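Local coordinates for protein DynF (Micromonospora chersina, PDB 6UBL) that is of unknown function but belongs to the dynemicin (enediyne) biosynthesis pathway, and forms a beta barrel that holds a palmitic acid and probably binds a hydrophobic ligand, at residues R177-L182 with A193-L198; N43-F48 with E55-F60. All blocks are in the same frame, centred on the assembly; numbering follows the deposited sequence.

How the contacts relate
Contacts 1 and 2 are two beta hairpins, their centres about 11 Å apart, that lie side by side in the wall of the DynF barrel. Contact 2 comes first along the chain, pairing strand 37-50 with strand 54-68; contact 1 follows, pairing strand 170-183 with strand 193-205. Strands 37-50 and 193-205 are themselves antiparallel neighbours, so the two hairpins join edge to edge: Thr196 N probably bonds to Thr47 O, and Thr196 OG1 probably to Glu55 OE1. Leu198 packs on Asp46, and both contacts come near the bound palmitic acid, so early and late parts of the chain share one wall.

Contact 1: residues R177-L182 with A193-L198; sequences RMMPLL and AYLTSL
Met178 and Tyr194 set their side chains alongside each other, pointing the same way, and a Met-aromatic contact joins them. The strand pairing itself brings Met178 CB to 4.0 Å from Tyr194 CD2. From there CG lies between the backbone N and the carbonyl carbon (chi1 69°) and the chain runs extended through chi2, which carries SD to 4.7 Å from the Tyr194 ring centroid in an oblique approach, 32° off the ring normal; only the terminal CE turns off, at chi3. The same side of the ring reaches Pro180 obliquely: Tyr194 CD2 lies 3.6 Å from Pro180 CA, and CE2 meets Pro180 CB. Pro180 and Tyr194 form a non-hydrogen-bonded antiparallel pair, in which a proline costs no cross-strand bond.

Met179, Leu181, Ala193 and Leu195 occupy the other face. In one of its two conformers, Met179 runs side by side with Leu195, CG to CB 4.0 Å, before its end leads away. Leu181 instead slants across Leu195, bringing CD1 to 4.2 Å from Leu195 CB.

Backbone bonds fix this register. Met179 and Leu195 exchange two, with Leu195 N lying in the carbonyl plane of Met179 O at 2.9 Å. Leu181 N reaches Ala193 O at 2.8 Å, whereas the return bond from Ala193 N to Leu181 O is weak, and the pairing slackens there.

The hairpin works on two fronts. Tyr194 OH bonds to Gln113 of the second subunit, and Arg177 forms salt bridges with Asp119, Glu124 and Asp159 of that subunit, so the Tyr194 face belongs to the dimer interface. On the Leu195 face, Leu195 and Met179 pack on Ile154 of strand 154-161, Leu181 and Leu195 touch Phe48 of strand 37-50, and farther along strand 193-205 Leu198 touches the palmitic acid.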
loop_
_atom_site.group_PDB
_atom_site.type_symbol
_atom_site.label_atom_id
_atom_site.label_comp_id
_atom_site.label_asym_id
_atom_site.label_seq_id
_atom_site.Cartn_x
_atom_site.Cartn_y
_atom_site.Cartn_z
ATOM N N ARG A 177 4.612 -8.025 -6.995
ATOM C CA ARG A 177 3.998 -8.916 -7.972
ATOM C C ARG A 177 2.837 -8.296 -8.740
ATOM O O ARG A 177 2.798 -8.405 -9.974
ATOM C CB ARG A 177 3.614 -10.241 -7.324
ATOM C CG ARG A 177 4.765 -10.869 -6.568
ATOM C CD ARG A 177 4.469 -12.304 -6.220
ATOM N NE ARG A 177 4.930 -13.196 -7.280
ATOM C CZ ARG A 177 4.926 -14.518 -7.195
ATOM N NH1 ARG A 177 4.435 -15.115 -6.111
ATOM N NH2 ARG A 177 5.372 -15.247 -8.205
ATOM N N MET A 178 1.901 -7.645 -8.050
ATOM C CA MET A 178 0.738 -7.106 -8.742
ATOM C C MET A 178 0.023 -6.066 -7.884
ATOM O O MET A 178 -0.041 -6.178 -6.645
ATOM C CB MET A 178 -0.237 -8.231 -9.137
ATOM C CG MET A 178 -0.943 -8.889 -7.945
ATOM S SD MET A 178 -1.905 -10.386 -8.283
ATOM C CE MET A 178 -0.592 -11.589 -8.490
ATOM N N MET A 179 -0.522 -5.053 -8.571
ATOM C CA MET A 179 -1.357 -4.001 -7.978
ATOM C C MET A 179 -2.658 -3.973 -8.771
ATOM O O MET A 179 -2.628 -3.681 -9.989
ATOM C CB MET A 179 -0.630 -2.650 -8.099
ATOM C CG MET A 179 -1.527 -1.425 -8.271
ATOM S SD MET A 179 -2.326 -0.930 -6.729
ATOM C CE MET A 179 -0.907 -0.588 -5.686
ATOM N N PRO A 180 -3.817 -4.230 -8.154
ATOM C CA PRO A 180 -5.068 -4.261 -8.924
ATOM C C PRO A 180 -5.472 -2.887 -9.458
ATOM O O PRO A 180 -5.358 -1.869 -8.775
ATOM C CB PRO A 180 -6.105 -4.788 -7.922
ATOM C CG PRO A 180 -5.323 -5.333 -6.760
ATOM C CD PRO A 180 -4.035 -4.554 -6.728
ATOM N N LEU A 181 -5.946 -2.872 -10.698
ATOM C CA LEU A 181 -6.539 -1.702 -11.335
ATOM C C LEU A 181 -7.983 -2.004 -11.694
ATOM O O LEU A 181 -8.264 -3.012 -12.342
ATOM C CB LEU A 181 -5.744 -1.280 -12.571
ATOM C CG LEU A 181 -4.281 -0.919 -12.296
ATOM C CD1 LEU A 181 -3.579 -0.584 -13.608
ATOM C CD2 LEU A 181 -4.151 0.233 -11.304
ATOM N N LEU A 182 -8.892 -1.152 -11.234
ATOM C CA LEU A 182 -10.328 -1.388 -11.282
ATOM C C LEU A 182 -11.004 -0.431 -12.255
ATOM O O LEU A 182 -10.604 0.729 -12.382
ATOM C CB LEU A 182 -10.927 -1.149 -9.887
ATOM C CG LEU A 182 -10.220 -1.877 -8.739
ATOM C CD1 LEU A 182 -10.767 -1.455 -7.388
ATOM C CD2 LEU A 182 -10.361 -3.371 -8.956
ATOM N N ALA A 193 -7.085 -5.030 -14.883
ATOM C CA ALA A 193 -5.672 -5.159 -15.192
ATOM C C ALA A 193 -4.905 -5.030 -13.888
ATOM O O ALA A 193 -5.465 -4.668 -12.847
ATOM C CB ALA A 193 -5.226 -4.094 -16.198
ATOM N N TYR A 194 -3.614 -5.340 -13.956
ATOM C CA TYR A 194 -2.728 -5.185 -12.819
ATOM C C TYR A 194 -1.494 -4.418 -13.255
ATOM O O TYR A 194 -0.906 -4.709 -14.300
ATOM C CB TYR A 194 -2.323 -6.563 -12.267
ATOM C CG TYR A 194 -3.512 -7.359 -11.777
ATOM C CD1 TYR A 194 -4.262 -8.124 -12.658
ATOM C CD2 TYR A 194 -3.893 -7.319 -10.452
ATOM C CE1 TYR A 194 -5.358 -8.844 -12.232
ATOM C CE2 TYR A 194 -4.989 -8.035 -10.001
ATOM C CZ TYR A 194 -5.714 -8.791 -10.886
ATOM O OH TYR A 194 -6.807 -9.502 -10.441
ATOM N N LEU A 195 -1.099 -3.453 -12.435
ATOM C CA LEU A 195 0.191 -2.801 -12.581
ATOM C C LEU A 195 1.203 -3.698 -11.884
ATOM O O LEU A 195 1.087 -3.959 -10.678
ATOM C CB LEU A 195 0.125 -1.429 -11.924
ATOM C CG LEU A 195 1.343 -0.502 -11.947
ATOM C CD1 LEU A 195 1.646 -0.078 -13.368
ATOM C CD2 LEU A 195 1.048 0.698 -11.062
ATOM N N THR A 196 2.168 -4.214 -12.647
ATOM C CA THR A 196 3.121 -5.177 -12.103
ATOM C C THR A 196 4.478 -4.566 -11.782
ATOM O O THR A 196 5.244 -5.168 -11.019
ATOM C CB THR A 196 3.315 -6.363 -13.061
ATOM O OG1 THR A 196 3.747 -5.898 -14.338
ATOM C CG2 THR A 196 2.014 -7.149 -13.205
ATOM N N SER A 197 4.826 -3.431 -12.385
ATOM C CA SER A 197 6.036 -2.724 -11.994
ATOM C C SER A 197 5.940 -1.287 -12.474
ATOM O O SER A 197 5.204 -0.977 -13.411
ATOM C CB SER A 197 7.299 -3.386 -12.540
ATOM O OG SER A 197 7.410 -3.174 -13.925
ATOM N N LEU A 198 6.711 -0.422 -11.825
ATOM C CA LEU A 198 6.772 0.987 -12.177
ATOM C C LEU A 198 8.110 1.514 -11.683
ATOM O O LEU A 198 8.469 1.299 -10.520
ATOM C CB LEU A 198 5.615 1.743 -11.523
ATOM C CG LEU A 198 5.413 3.184 -12.019
ATOM C CD1 LEU A 198 3.981 3.631 -11.864
ATOM C CD2 LEU A 198 6.354 4.099 -11.249
#

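Contact 2: residues N43-F48 with E55-F60; sequences NSIDTF and EYTVAF
Asp46 and Phe60 meet nearly at a right angle, the carboxylate approaching the phenylalanine ring obliquely, with the two planes 27° apart. With CG anti to the carbonyl carbon (chi1 -55°), Asp46 brings OD2 to 3.4 Å from Phe60 CE1. Its other oxygen, OD1, accepts a bond from Ser44 OG at 2.8 Å on the syn side, which helps to fix the carboxylate's rotation. An alanine in place of Asp46 would probably leave the Ser44 hydroxyl without this acceptor and open a gap beside the Phe60 ring. Phe48 comes from the opposite direction, and its edge meets Phe60, CZ to CZ 4.2 Å, with Val58 CG2 also at that edge. These side chains share the face turned to the barrel interior, where Phe60 packs on Ile100 and Val102 of strand 100-104, and the Asp46 side chain lies about 5 Å from the bound palmitic acid.

The hairpin is regular: six backbone hydrogen bonds join the pairs Ser44-Phe60, Asp46-Val58 and Phe48-Tyr56. Thr47 and Thr57, a non-hydrogen-bonded pair on the outer face, hydrogen-bond through their hydroxyls, Thr47 OG1 to Thr57 OG1 3.2 Å. Both place CG2 anti to the backbone N, which lets Thr57 CG2 press on Ile45 CG2 at a tight 3.5 Å and, in one of the two conformers of Glu55, Thr47 CG2 rest against Glu55 CG.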
loop_
_atom_site.group_PDB
_atom_site.type_symbol
_atom_site.label_atom_id
_atom_site.label_comp_id
_atom_site.label_asym_id
_atom_site.label_seq_id
_atom_site.Cartn_x
_atom_site.Cartn_y
_atom_site.Cartn_z
ATOM N N ASN A 43 9.278 11.339 -15.525
ATOM C CA ASN A 43 9.040 10.287 -16.502
ATOM C C ASN A 43 8.977 8.951 -15.768
ATOM O O ASN A 43 9.445 8.819 -14.628
ATOM C CB ASN A 43 10.085 10.269 -17.620
ATOM C CG ASN A 43 11.495 10.086 -17.118
ATOM O OD1 ASN A 43 11.825 9.060 -16.522
ATOM N ND2 ASN A 43 12.340 11.085 -17.350
ATOM N N SER A 44 8.364 7.960 -16.412
ATOM C CA SER A 44 8.239 6.650 -15.790
ATOM C C SER A 44 8.107 5.586 -16.870
ATOM O O SER A 44 7.853 5.875 -18.045
ATOM C CB SER A 44 7.036 6.578 -14.832
ATOM O OG SER A 44 5.798 6.522 -15.523
ATOM N N ILE A 45 8.288 4.341 -16.444
ATOM C CA ILE A 45 8.052 3.159 -17.265
ATOM C C ILE A 45 7.153 2.253 -16.434
ATOM O O ILE A 45 7.498 1.914 -15.296
ATOM C CB ILE A 45 9.352 2.429 -17.639
ATOM C CG1 ILE A 45 10.224 3.328 -18.515
ATOM C CG2 ILE A 45 9.033 1.129 -18.375
ATOM C CD1 ILE A 45 11.643 2.840 -18.672
ATOM N N ASP A 46 5.981 1.922 -16.971
ATOM C CA ASP A 46 4.961 1.178 -16.252
ATOM C C ASP A 46 4.654 -0.102 -17.017
ATOM O O ASP A 46 4.492 -0.073 -18.238
ATOM C CB ASP A 46 3.630 1.930 -16.186
ATOM C CG ASP A 46 3.740 3.326 -15.611
ATOM O OD1 ASP A 46 4.853 3.870 -15.472
ATOM O OD2 ASP A 46 2.665 3.908 -15.328
ATOM N N THR A 47 4.507 -1.214 -16.309
ATOM C CA THR A 47 4.103 -2.470 -16.933
ATOM C C THR A 47 2.726 -2.899 -16.439
ATOM O O THR A 47 2.469 -2.921 -15.227
ATOM C CB THR A 47 5.126 -3.574 -16.669
ATOM O OG1 THR A 47 6.387 -3.195 -17.250
ATOM C CG2 THR A 47 4.655 -4.881 -17.285
ATOM N N PHE A 48 1.851 -3.259 -17.382
ATOM C CA PHE A 48 0.469 -3.622 -17.090
ATOM C C PHE A 48 0.218 -5.046 -17.567
ATOM O O PHE A 48 0.555 -5.388 -18.711
ATOM C CB PHE A 48 -0.541 -2.732 -17.825
ATOM C CG PHE A 48 -0.389 -1.264 -17.550
ATOM C CD1 PHE A 48 -1.028 -0.661 -16.480
ATOM C CD2 PHE A 48 0.383 -0.477 -18.396
ATOM C CE1 PHE A 48 -0.889 0.692 -16.240
ATOM C CE2 PHE A 48 0.525 0.870 -18.159
ATOM C CZ PHE A 48 -0.109 1.462 -17.084
ATOM N N GLU A 55 0.785 -8.611 -21.551
ATOM C CA GLU A 55 1.510 -7.737 -20.640
ATOM C C GLU A 55 2.212 -6.686 -21.486
ATOM O O GLU A 55 2.759 -6.992 -22.546
ATOM C CB GLU A 55 2.512 -8.512 -19.753
ATOM C CG GLU A 55 3.003 -7.727 -18.513
ATOM C CD GLU A 55 3.321 -8.611 -17.306
ATOM O OE1 GLU A 55 3.511 -8.064 -16.199
ATOM O OE2 GLU A 55 3.376 -9.848 -17.457
ATOM N N TYR A 56 2.165 -5.442 -21.024
ATOM C CA TYR A 56 2.557 -4.295 -21.827
ATOM C C TYR A 56 3.400 -3.336 -21.011
ATOM O O TYR A 56 3.085 -3.051 -19.854
ATOM C CB TYR A 56 1.302 -3.569 -22.308
ATOM C CG TYR A 56 0.309 -4.502 -22.961
ATOM C CD1 TYR A 56 0.517 -4.948 -24.252
ATOM C CD2 TYR A 56 -0.818 -4.947 -22.281
ATOM C CE1 TYR A 56 -0.367 -5.805 -24.863
ATOM C CE2 TYR A 56 -1.718 -5.810 -22.885
ATOM C CZ TYR A 56 -1.483 -6.234 -24.177
ATOM O OH TYR A 56 -2.368 -7.089 -24.796
ATOM N N THR A 57 4.474 -2.850 -21.617
ATOM C CA THR A 57 5.362 -1.896 -20.978
ATOM C C THR A 57 5.231 -0.563 -21.704
ATOM O O THR A 57 5.422 -0.498 -22.929
ATOM C CB THR A 57 6.803 -2.394 -21.029
ATOM O OG1 THR A 57 6.891 -3.651 -20.339
ATOM C CG2 THR A 57 7.714 -1.393 -20.344
ATOM N N VAL A 58 4.924 0.497 -20.950
ATOM C CA VAL A 58 4.614 1.795 -21.531
ATOM C C VAL A 58 5.453 2.861 -20.849
ATOM O O VAL A 58 5.528 2.909 -19.613
ATOM C CB VAL A 58 3.122 2.143 -21.409
ATOM C CG1 VAL A 58 2.826 3.473 -22.094
ATOM C CG2 VAL A 58 2.265 1.034 -21.992
ATOM N N ALA A 59 6.054 3.733 -21.659
ATOM C CA ALA A 59 6.828 4.858 -21.156
ATOM C C ALA A 59 5.940 6.091 -21.081
ATOM O O ALA A 59 5.175 6.382 -22.009
ATOM C CB ALA A 59 7.998 5.138 -22.102
ATOM N N PHE A 60 6.075 6.832 -19.986
ATOM C CA PHE A 60 5.275 8.017 -19.731
ATOM C C PHE A 60 6.170 9.220 -19.462
ATOM O O PHE A 60 7.278 9.086 -18.939
ATOM C CB PHE A 60 4.399 7.828 -18.489
ATOM C CG PHE A 60 3.314 6.813 -18.646
ATOM C CD1 PHE A 60 3.588 5.461 -18.549
ATOM C CD2 PHE A 60 2.009 7.213 -18.868
ATOM C CE1 PHE A 60 2.581 4.525 -18.683
ATOM C CE2 PHE A 60 1.000 6.285 -19.011
ATOM C CZ PHE A 60 1.283 4.938 -18.915
#